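Local coordinates for protein hypoxanthine-guanine phosphoribosyltransferase (Thermus thermophilus, PDB 3ACD) that probably transfers a phosphoribosyl group to hypoxanthine or guanine, forming IMP or GMP in magnesium-dependent purine salvage, at residues 29-34 / 59-64; 38-43 / 89-94. All blocks are in the same frame, centred on the assembly; numbering follows the deposited sequence.

Contact 1: 29-34 / 59-64; sequences EIARDY and IPLPLT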
ATOM      1  N   GLU A  29     -10.887  10.887 -12.989  1.00 18.46           N
ATOM      2  CA  GLU A  29     -10.214  11.646 -14.037  1.00 19.06           C
ATOM      3  C   GLU A  29      -9.250  10.741 -14.796  1.00 17.67           C
ATOM      4  O   GLU A  29      -9.193  10.767 -16.026  1.00 18.46           O
ATOM      5  CB  GLU A  29      -9.424  12.822 -13.451  1.00 21.97           C
ATOM      6  CG  GLU A  29     -10.235  13.813 -12.633  1.00 27.67           C
ATOM      7  CD  GLU A  29      -9.445  15.068 -12.290  1.00 32.82           C
ATOM      8  OE1 GLU A  29      -8.279  14.944 -11.859  1.00 34.25           O
ATOM      9  OE2 GLU A  29      -9.991  16.180 -12.446  1.00 35.74           O
ATOM     10  N   ILE A  30      -8.484   9.944 -14.057  1.00 16.89           N
ATOM     11  CA  ILE A  30      -7.525   9.038 -14.673  1.00 15.66           C
ATOM     12  C   ILE A  30      -8.233   8.028 -15.572  1.00 16.25           C
ATOM     13  O   ILE A  30      -7.801   7.779 -16.696  1.00 16.71           O
ATOM     14  CB  ILE A  30      -6.700   8.291 -13.591  1.00 15.93           C
ATOM     15  CG1 ILE A  30      -5.769   9.283 -12.888  1.00 13.83           C
ATOM     16  CG2 ILE A  30      -5.896   7.157 -14.223  1.00 14.78           C
ATOM     17  CD1 ILE A  30      -5.044   8.725 -11.680  1.00 15.00           C
ATOM     18  N   ALA A  31      -9.326   7.459 -15.076  1.00 16.76           N
ATOM     19  CA  ALA A  31     -10.085   6.473 -15.840  1.00 18.02           C
ATOM     20  C   ALA A  31     -10.564   7.079 -17.159  1.00 19.34           C
ATOM     21  O   ALA A  31     -10.519   6.432 -18.205  1.00 17.02           O
ATOM     22  CB  ALA A  31     -11.272   5.982 -15.020  1.00 17.15           C
ATOM     23  N   ARG A  32     -11.012   8.327 -17.098  1.00 19.78           N
ATOM     24  CA  ARG A  32     -11.490   9.029 -18.285  1.00 22.82           C
ATOM     25  C   ARG A  32     -10.340   9.337 -19.238  1.00 21.83           C
ATOM     26  O   ARG A  32     -10.433   9.075 -20.439  1.00 21.43           O
ATOM     27  CB  ARG A  32     -12.178  10.339 -17.889  1.00 26.68           C
ATOM     28  CG  ARG A  32     -12.591  11.196 -19.077  1.00 34.54           C
ATOM     29  CD  ARG A  32     -13.116  12.556 -18.646  1.00 42.52           C
ATOM     30  NE  ARG A  32     -14.333  12.453 -17.845  1.00 49.32           N
ATOM     31  CZ  ARG A  32     -15.031  13.498 -17.412  1.00 52.52           C
ATOM     32  NH1 ARG A  32     -14.632  14.730 -17.701  1.00 53.73           N
ATOM     33  NH2 ARG A  32     -16.127  13.313 -16.687  1.00 54.31           N
ATOM     34  N   ASP A  33      -9.257   9.894 -18.699  1.00 20.21           N
ATOM     35  CA  ASP A  33      -8.094  10.246 -19.507  1.00 19.23           C
ATOM     36  C   ASP A  33      -7.430   9.036 -20.150  1.00 19.94           C
ATOM     37  O   ASP A  33      -6.885   9.132 -21.249  1.00 18.91           O
ATOM     38  CB  ASP A  33      -7.048  10.985 -18.663  1.00 18.77           C
ATOM     39  CG  ASP A  33      -7.506  12.363 -18.226  1.00 20.60           C
ATOM     40  OD1 ASP A  33      -8.577  12.814 -18.685  1.00 18.19           O
ATOM     41  OD2 ASP A  33      -6.784  12.999 -17.427  1.00 17.77           O
ATOM     42  N   TYR A  34      -7.474   7.898 -19.462  1.00 19.77           N
ATOM     43  CA  TYR A  34      -6.843   6.683 -19.963  1.00 19.37           C
ATOM     44  C   TYR A  34      -7.792   5.653 -20.555  1.00 19.96           C
ATOM     45  O   TYR A  34      -7.467   4.466 -20.616  1.00 20.11           O
ATOM     46  CB  TYR A  34      -6.016   6.034 -18.851  1.00 18.25           C
ATOM     47  CG  TYR A  34      -4.757   6.799 -18.525  1.00 16.78           C
ATOM     48  CD1 TYR A  34      -3.516   6.356 -18.977  1.00 15.36           C
ATOM     49  CD2 TYR A  34      -4.810   7.986 -17.794  1.00 16.40           C
ATOM     50  CE1 TYR A  34      -2.359   7.071 -18.709  1.00 13.80           C
ATOM     51  CE2 TYR A  34      -3.659   8.711 -17.523  1.00 15.40           C
ATOM     52  CZ  TYR A  34      -2.436   8.248 -17.982  1.00 14.99           C
ATOM     53  OH  TYR A  34      -1.294   8.962 -17.720  1.00 14.87           O
ATOM     54  N   ILE A  59     -10.037   3.465 -10.016  1.00 14.15           N
ATOM     55  CA  ILE A  59      -9.699   3.499 -11.434  1.00 14.20           C
ATOM     56  C   ILE A  59     -10.175   2.208 -12.100  1.00 15.75           C
ATOM     57  O   ILE A  59      -9.453   1.209 -12.136  1.00 14.23           O
ATOM     58  CB  ILE A  59      -8.179   3.625 -11.662  1.00 13.30           C
ATOM     59  CG1 ILE A  59      -7.651   4.906 -11.012  1.00 13.86           C
ATOM     60  CG2 ILE A  59      -7.880   3.648 -13.161  1.00 14.77           C
ATOM     61  CD1 ILE A  59      -6.139   5.025 -11.055  1.00 12.53           C
ATOM     62  N   PRO A  60     -11.408   2.211 -12.625  1.00 17.35           N
ATOM     63  CA  PRO A  60     -11.950   1.021 -13.284  1.00 18.24           C
ATOM     64  C   PRO A  60     -11.409   0.824 -14.698  1.00 20.00           C
ATOM     65  O   PRO A  60     -12.115   1.034 -15.685  1.00 19.65           O
ATOM     66  CB  PRO A  60     -13.458   1.270 -13.252  1.00 19.39           C
ATOM     67  CG  PRO A  60     -13.543   2.749 -13.390  1.00 19.85           C
ATOM     68  CD  PRO A  60     -12.450   3.242 -12.465  1.00 18.12           C
ATOM     69  N   LEU A  61     -10.144   0.419 -14.771  1.00 19.48           N
ATOM     70  CA  LEU A  61      -9.449   0.157 -16.028  1.00 18.99           C
ATOM     71  C   LEU A  61      -8.481  -0.993 -15.792  1.00 18.51           C
ATOM     72  O   LEU A  61      -8.103  -1.264 -14.652  1.00 16.41           O
ATOM     73  CB  LEU A  61      -8.621   1.371 -16.462  1.00 19.38           C
ATOM     74  CG  LEU A  61      -9.288   2.640 -16.983  1.00 20.71           C
ATOM     75  CD1 LEU A  61      -8.219   3.708 -17.206  1.00 22.01           C
ATOM     76  CD2 LEU A  61     -10.020   2.339 -18.280  1.00 20.39           C
ATOM     77  N   PRO A  62      -8.080  -1.699 -16.862  1.00 18.47           N
ATOM     78  CA  PRO A  62      -7.133  -2.798 -16.663  1.00 18.08           C
ATOM     79  C   PRO A  62      -5.791  -2.101 -16.471  1.00 18.31           C
ATOM     80  O   PRO A  62      -5.430  -1.220 -17.252  1.00 17.83           O
ATOM     81  CB  PRO A  62      -7.212  -3.562 -17.979  1.00 20.36           C
ATOM     82  CG  PRO A  62      -7.458  -2.463 -18.975  1.00 19.76           C
ATOM     83  CD  PRO A  62      -8.498  -1.611 -18.273  1.00 17.68           C
ATOM     84  N   LEU A  63      -5.061  -2.463 -15.426  1.00 15.62           N
ATOM     85  CA  LEU A  63      -3.786  -1.812 -15.175  1.00 14.92           C
ATOM     86  C   LEU A  63      -2.848  -2.693 -14.376  1.00 13.33           C
ATOM     87  O   LEU A  63      -3.279  -3.653 -13.736  1.00 12.20           O
ATOM     88  CB  LEU A  63      -4.026  -0.491 -14.431  1.00 15.24           C
ATOM     89  CG  LEU A  63      -4.812  -0.546 -13.111  1.00 17.69           C
ATOM     90  CD1 LEU A  63      -3.904  -0.994 -11.970  1.00 18.45           C
ATOM     91  CD2 LEU A  63      -5.374   0.841 -12.803  1.00 15.74           C
ATOM     92  N   THR A  64      -1.561  -2.363 -14.432  1.00 13.29           N
ATOM     93  CA  THR A  64      -0.541  -3.100 -13.699  1.00 13.59           C
ATOM     94  C   THR A  64       0.105  -2.138 -12.713  1.00 13.48           C
ATOM     95  O   THR A  64      -0.091  -0.921 -12.799  1.00 13.40           O
ATOM     96  CB  THR A  64       0.540  -3.680 -14.643  1.00 13.11           C
ATOM     97  OG1 THR A  64       1.127  -2.627 -15.414  1.00 13.58           O
ATOM     98  CG2 THR A  64      -0.076  -4.709 -15.581  1.00 14.79           C
TER

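Contact 2: 38-43 / 89-94; sequences TPHLIC and LRLPIH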
ATOM      1  N   THR A  38      -4.044   0.869 -20.904  1.00 20.91           N
ATOM      2  CA  THR A  38      -3.752  -0.010 -19.775  1.00 20.06           C
ATOM      3  C   THR A  38      -2.545   0.605 -19.080  1.00 18.75           C
ATOM      4  O   THR A  38      -1.399   0.244 -19.350  1.00 18.59           O
ATOM      5  CB  THR A  38      -3.408  -1.443 -20.239  1.00 23.12           C
ATOM      6  OG1 THR A  38      -2.173  -1.435 -20.962  1.00 29.74           O
ATOM      7  CG2 THR A  38      -4.502  -1.983 -21.137  1.00 20.93           C
ATOM      8  N   PRO A  39      -2.792   1.557 -18.174  1.00 16.56           N
ATOM      9  CA  PRO A  39      -1.697   2.213 -17.466  1.00 15.18           C
ATOM     10  C   PRO A  39      -0.929   1.317 -16.509  1.00 13.41           C
ATOM     11  O   PRO A  39      -1.405   0.258 -16.092  1.00 12.47           O
ATOM     12  CB  PRO A  39      -2.397   3.365 -16.753  1.00 15.15           C
ATOM     13  CG  PRO A  39      -3.720   2.781 -16.426  1.00 18.80           C
ATOM     14  CD  PRO A  39      -4.097   2.052 -17.698  1.00 15.81           C
ATOM     15  N   HIS A  40       0.276   1.762 -16.189  1.00 13.14           N
ATOM     16  CA  HIS A  40       1.156   1.071 -15.266  1.00 14.03           C
ATOM     17  C   HIS A  40       1.440   2.084 -14.168  1.00 13.34           C
ATOM     18  O   HIS A  40       2.132   3.075 -14.399  1.00 15.19           O
ATOM     19  CB  HIS A  40       2.455   0.682 -15.973  1.00 13.76           C
ATOM     20  CG  HIS A  40       3.433  -0.026 -15.088  1.00 13.36           C
ATOM     21  ND1 HIS A  40       3.134  -1.205 -14.441  1.00 14.54           N
ATOM     22  CD2 HIS A  40       4.710   0.275 -14.753  1.00 14.34           C
ATOM     23  CE1 HIS A  40       4.183  -1.600 -13.744  1.00 13.71           C
ATOM     24  NE2 HIS A  40       5.153  -0.719 -13.915  1.00 13.43           N
ATOM     25  N   LEU A  41       0.893   1.848 -12.982  1.00 13.21           N
ATOM     26  CA  LEU A  41       1.091   2.766 -11.867  1.00 13.71           C
ATOM     27  C   LEU A  41       2.265   2.362 -10.985  1.00 13.26           C
ATOM     28  O   LEU A  41       2.340   1.233 -10.506  1.00 12.00           O
ATOM     29  CB  LEU A  41      -0.182   2.861 -11.018  1.00 15.90           C
ATOM     30  CG  LEU A  41      -1.378   3.604 -11.624  1.00 16.70           C
ATOM     31  CD1 LEU A  41      -1.868   2.879 -12.866  1.00 17.79           C
ATOM     32  CD2 LEU A  41      -2.493   3.695 -10.595  1.00 20.54           C
ATOM     33  N   ILE A  42       3.185   3.297 -10.778  1.00 11.46           N
ATOM     34  CA  ILE A  42       4.354   3.037  -9.951  1.00 11.50           C
ATOM     35  C   ILE A  42       4.249   3.802  -8.638  1.00 11.91           C
ATOM     36  O   ILE A  42       4.307   5.032  -8.614  1.00 12.23           O
ATOM     37  CB  ILE A  42       5.643   3.460 -10.674  1.00 11.47           C
ATOM     38  CG1 ILE A  42       5.761   2.691 -11.995  1.00 12.42           C
ATOM     39  CG2 ILE A  42       6.852   3.216  -9.771  1.00 12.04           C
ATOM     40  CD1 ILE A  42       6.993   3.045 -12.804  1.00 16.74           C
ATOM     41  N   CYS A  43       4.088   3.057  -7.551  1.00 11.12           N
ATOM     42  CA  CYS A  43       3.973   3.637  -6.224  1.00 11.61           C
ATOM     43  C   CYS A  43       5.343   3.918  -5.617  1.00 11.42           C
ATOM     44  O   CYS A  43       6.183   3.022  -5.513  1.00 12.43           O
ATOM     45  CB  CYS A  43       3.198   2.689  -5.307  1.00 13.11           C
ATOM     46  SG  CYS A  43       3.154   3.211  -3.571  1.00 13.41           S
ATOM     47  N   LEU A  89      12.670  -1.322 -10.105  1.00 45.14           N
ATOM     48  CA  LEU A  89      11.451  -1.729 -10.792  1.00 41.11           C
ATOM     49  C   LEU A  89      11.555  -3.202 -11.177  1.00 38.94           C
ATOM     50  O   LEU A  89      12.645  -3.696 -11.462  1.00 38.70           O
ATOM     51  CB  LEU A  89      11.253  -0.887 -12.060  1.00 41.12           C
ATOM     52  CG  LEU A  89      11.002   0.622 -11.942  1.00 40.35           C
ATOM     53  CD1 LEU A  89      12.137   1.302 -11.193  1.00 42.22           C
ATOM     54  CD2 LEU A  89      10.870   1.213 -13.336  1.00 39.56           C
ATOM     55  N   ARG A  90      10.420  -3.894 -11.191  1.00 35.74           N
ATOM     56  CA  ARG A  90      10.387  -5.309 -11.544  1.00 34.60           C
ATOM     57  C   ARG A  90       9.711  -5.553 -12.890  1.00 30.23           C
ATOM     58  O   ARG A  90      10.059  -6.495 -13.603  1.00 30.37           O
ATOM     59  CB  ARG A  90       9.667  -6.109 -10.456  1.00 39.57           C
ATOM     60  CG  ARG A  90      10.426  -6.197  -9.144  1.00 49.19           C
ATOM     61  CD  ARG A  90       9.600  -6.888  -8.072  1.00 57.26           C
ATOM     62  NE  ARG A  90       9.166  -8.221  -8.483  1.00 64.58           N
ATOM     63  CZ  ARG A  90       8.429  -9.033  -7.732  1.00 67.14           C
ATOM     64  NH1 ARG A  90       8.038  -8.653  -6.522  1.00 68.55           N
ATOM     65  NH2 ARG A  90       8.081 -10.228  -8.190  1.00 68.87           N
ATOM     66  N   LEU A  91       8.743  -4.709 -13.230  1.00 24.39           N
ATOM     67  CA  LEU A  91       8.021  -4.837 -14.490  1.00 20.49           C
ATOM     68  C   LEU A  91       8.553  -3.843 -15.517  1.00 18.07           C
ATOM     69  O   LEU A  91       9.017  -2.762 -15.166  1.00 15.35           O
ATOM     70  CB  LEU A  91       6.521  -4.606 -14.274  1.00 21.14           C
ATOM     71  CG  LEU A  91       5.727  -5.732 -13.598  1.00 24.39           C
ATOM     72  CD1 LEU A  91       6.278  -6.018 -12.211  1.00 25.67           C
ATOM     73  CD2 LEU A  91       4.266  -5.332 -13.515  1.00 23.38           C
ATOM     74  N   PRO A  92       8.502  -4.207 -16.806  1.00 17.98           N
ATOM     75  CA  PRO A  92       8.990  -3.327 -17.872  1.00 17.48           C
ATOM     76  C   PRO A  92       8.153  -2.060 -17.994  1.00 16.90           C
ATOM     77  O   PRO A  92       6.938  -2.095 -17.796  1.00 16.94           O
ATOM     78  CB  PRO A  92       8.871  -4.197 -19.125  1.00 18.43           C
ATOM     79  CG  PRO A  92       8.967  -5.601 -18.594  1.00 19.86           C
ATOM     80  CD  PRO A  92       8.120  -5.523 -17.347  1.00 18.22           C
ATOM     81  N   ILE A  93       8.796  -0.939 -18.303  1.00 16.04           N
ATOM     82  CA  ILE A  93       8.043   0.295 -18.482  1.00 16.56           C
ATOM     83  C   ILE A  93       8.204   0.814 -19.905  1.00 16.42           C
ATOM     84  O   ILE A  93       7.525   1.755 -20.309  1.00 15.21           O
ATOM     85  CB  ILE A  93       8.465   1.399 -17.492  1.00 17.63           C
ATOM     86  CG1 ILE A  93       9.894   1.850 -17.776  1.00 19.14           C
ATOM     87  CG2 ILE A  93       8.317   0.894 -16.058  1.00 16.74           C
ATOM     88  CD1 ILE A  93      10.280   3.098 -17.002  1.00 20.12           C
ATOM     89  N   HIS A  94       9.100   0.200 -20.672  1.00 15.93           N
ATOM     90  CA  HIS A  94       9.289   0.635 -22.051  1.00 18.10           C
ATOM     91  C   HIS A  94       7.988   0.437 -22.815  1.00 17.33           C
ATOM     92  O   HIS A  94       7.383  -0.637 -22.770  1.00 16.01           O
ATOM     93  CB  HIS A  94      10.422  -0.150 -22.725  1.00 19.22           C
ATOM     94  CG  HIS A  94      10.644   0.229 -24.157  1.00 21.01           C
ATOM     95  ND1 HIS A  94       9.960  -0.361 -25.199  1.00 24.05           N
ATOM     96  CD2 HIS A  94      11.439   1.171 -24.717  1.00 19.12           C
ATOM     97  CE1 HIS A  94      10.325   0.200 -26.338  1.00 22.11           C
ATOM     98  NE2 HIS A  94      11.222   1.133 -26.074  1.00 22.73           N
TER
HETATM   99  O   HOH W   1       7.841  -1.095 -13.350  1.00 16.65           O

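Contact 1: 29-34 / 59-64
Leu-61 pushes its side chain against the end of helix 16-33, where Ala-31 and Tyr-34, the first residue beyond it, receive it. Leu-61 CD1 does most of the touching: it lies 3.6 Å from Ala-31 CA and equally close, at 3.6 Å, to Tyr-34 CB, and it also abuts the carbonyl oxygen of Tyr-34. CD2 sits farther off, near the carbonyl oxygens of Ala-31 and Tyr-34. With CG anti to the carbonyl carbon of Leu-61 (chi1 -72°), the isobutyl group rises off the extended backbone into this niche. Deeper in, Ile-30 and Ile-59 cross obliquely; Ile-59 CD1 is 3.8 Å from Ile-30 CG2 and 3.9 Å from Ile-30 CD1, so the tip of Ile-59 rests against both methyls of Ile-30. Beside this, Ala-31 CB lies 3.9 Å from Pro-60 CD. A smaller alanine at Leu-61 would probably open a gap beside Ala-31 and leave the CB of Tyr-34 without its packing partner.

Pro-60 is the centre of an inverse gamma turn, closed by Leu-61 N bonding to Ile-59 O at 2.8 Å, and this tight bend presents Ile-59, Pro-60 and Leu-61 together to the helix. On the helix side, Tyr-34 N bonds to Ile-30 O at 2.8 Å, keeping Tyr-34 tied to the last turn as the chain leaves the helix. Beyond the pair, Ile-30 and Tyr-34 pack on Ile-99 of the parallel sheet, while Asn-169 of the second subunit hydrogen-bonds the carbonyls of Ile-59 and Leu-61. The chemistry is thus divided: aliphatic carbons, some lying against backbone carbonyl oxygens, join 59-64 to 29-34, and those two loop carbonyls bond to the dimer partner.

Contact 2: 38-43 / 89-94
His-40 reaches from the sheet into the arch formed by residues 89-94, its CG anti to the backbone N (chi1 179°), which turns the imidazole toward loop 89-94. Beyond CB and CG the ring divides. On one branch His-40 CD2 lies 3.9 Å from Ile-93 CG2, the two side chains crossing at about a right angle. On the other, ND1 has Thr-64 of the neighbouring strand as its hydrogen-bond partner, and His-40 CE1 is 3.7 Å from Leu-91 CD2 and 3.8 Å from Leu-91 CB. At the tip His-40 NE2 meets a water oxygen lying at the ring edge, in plane, 2.8 Å away; that water donates to Leu-91 O at 2.7 Å and so links the imidazole to the loop backbone.

Strand 40-45 lies between strands 64-70 and 97-102 in the parallel sheet of this type I phosphoribosyltransferase fold, and loop 89-94 is part of the connection joining those two flanking strands. Two residues along the strand, at Ile-42, the contact becomes wholly apolar: Ile-42 CD1 is 4.1 Å from Ile-93 CG2, and 4.3 Å from Leu-89 CD2. The same Ile-93 methyl therefore serves both strand residues. Leu-118 of helix 109-119 packs on Ile-42, Leu-89 and Ile-93, while Asp-66 OD2 accepts the backbone N-H groups of both Arg-90 and Leu-91.

How the contacts relate
Contacts 1 and 2, with centres 14 Å apart, meet where the end of 59-64 enters strand 64-70 beside strand 40-45. Thr-64 joins them by two hydrogen bonds: Thr-64 OG1 lies 2.6 Å from His-40 ND1, and Thr-64 O 2.9 Å from Leu-41 N. The segments alternate along the chain, and strand 40-45 of contact 2 is the next element after helix 16-33 of contact 1. Both contacts touch the second subunit, and neither lines the nucleotide pocket: Ile-42 is about 12 Å from the bound IMP, side chain to ligand, and Ile-30 about 12 Å from Glu-102, a GMP-binding residue, side chain to side chain.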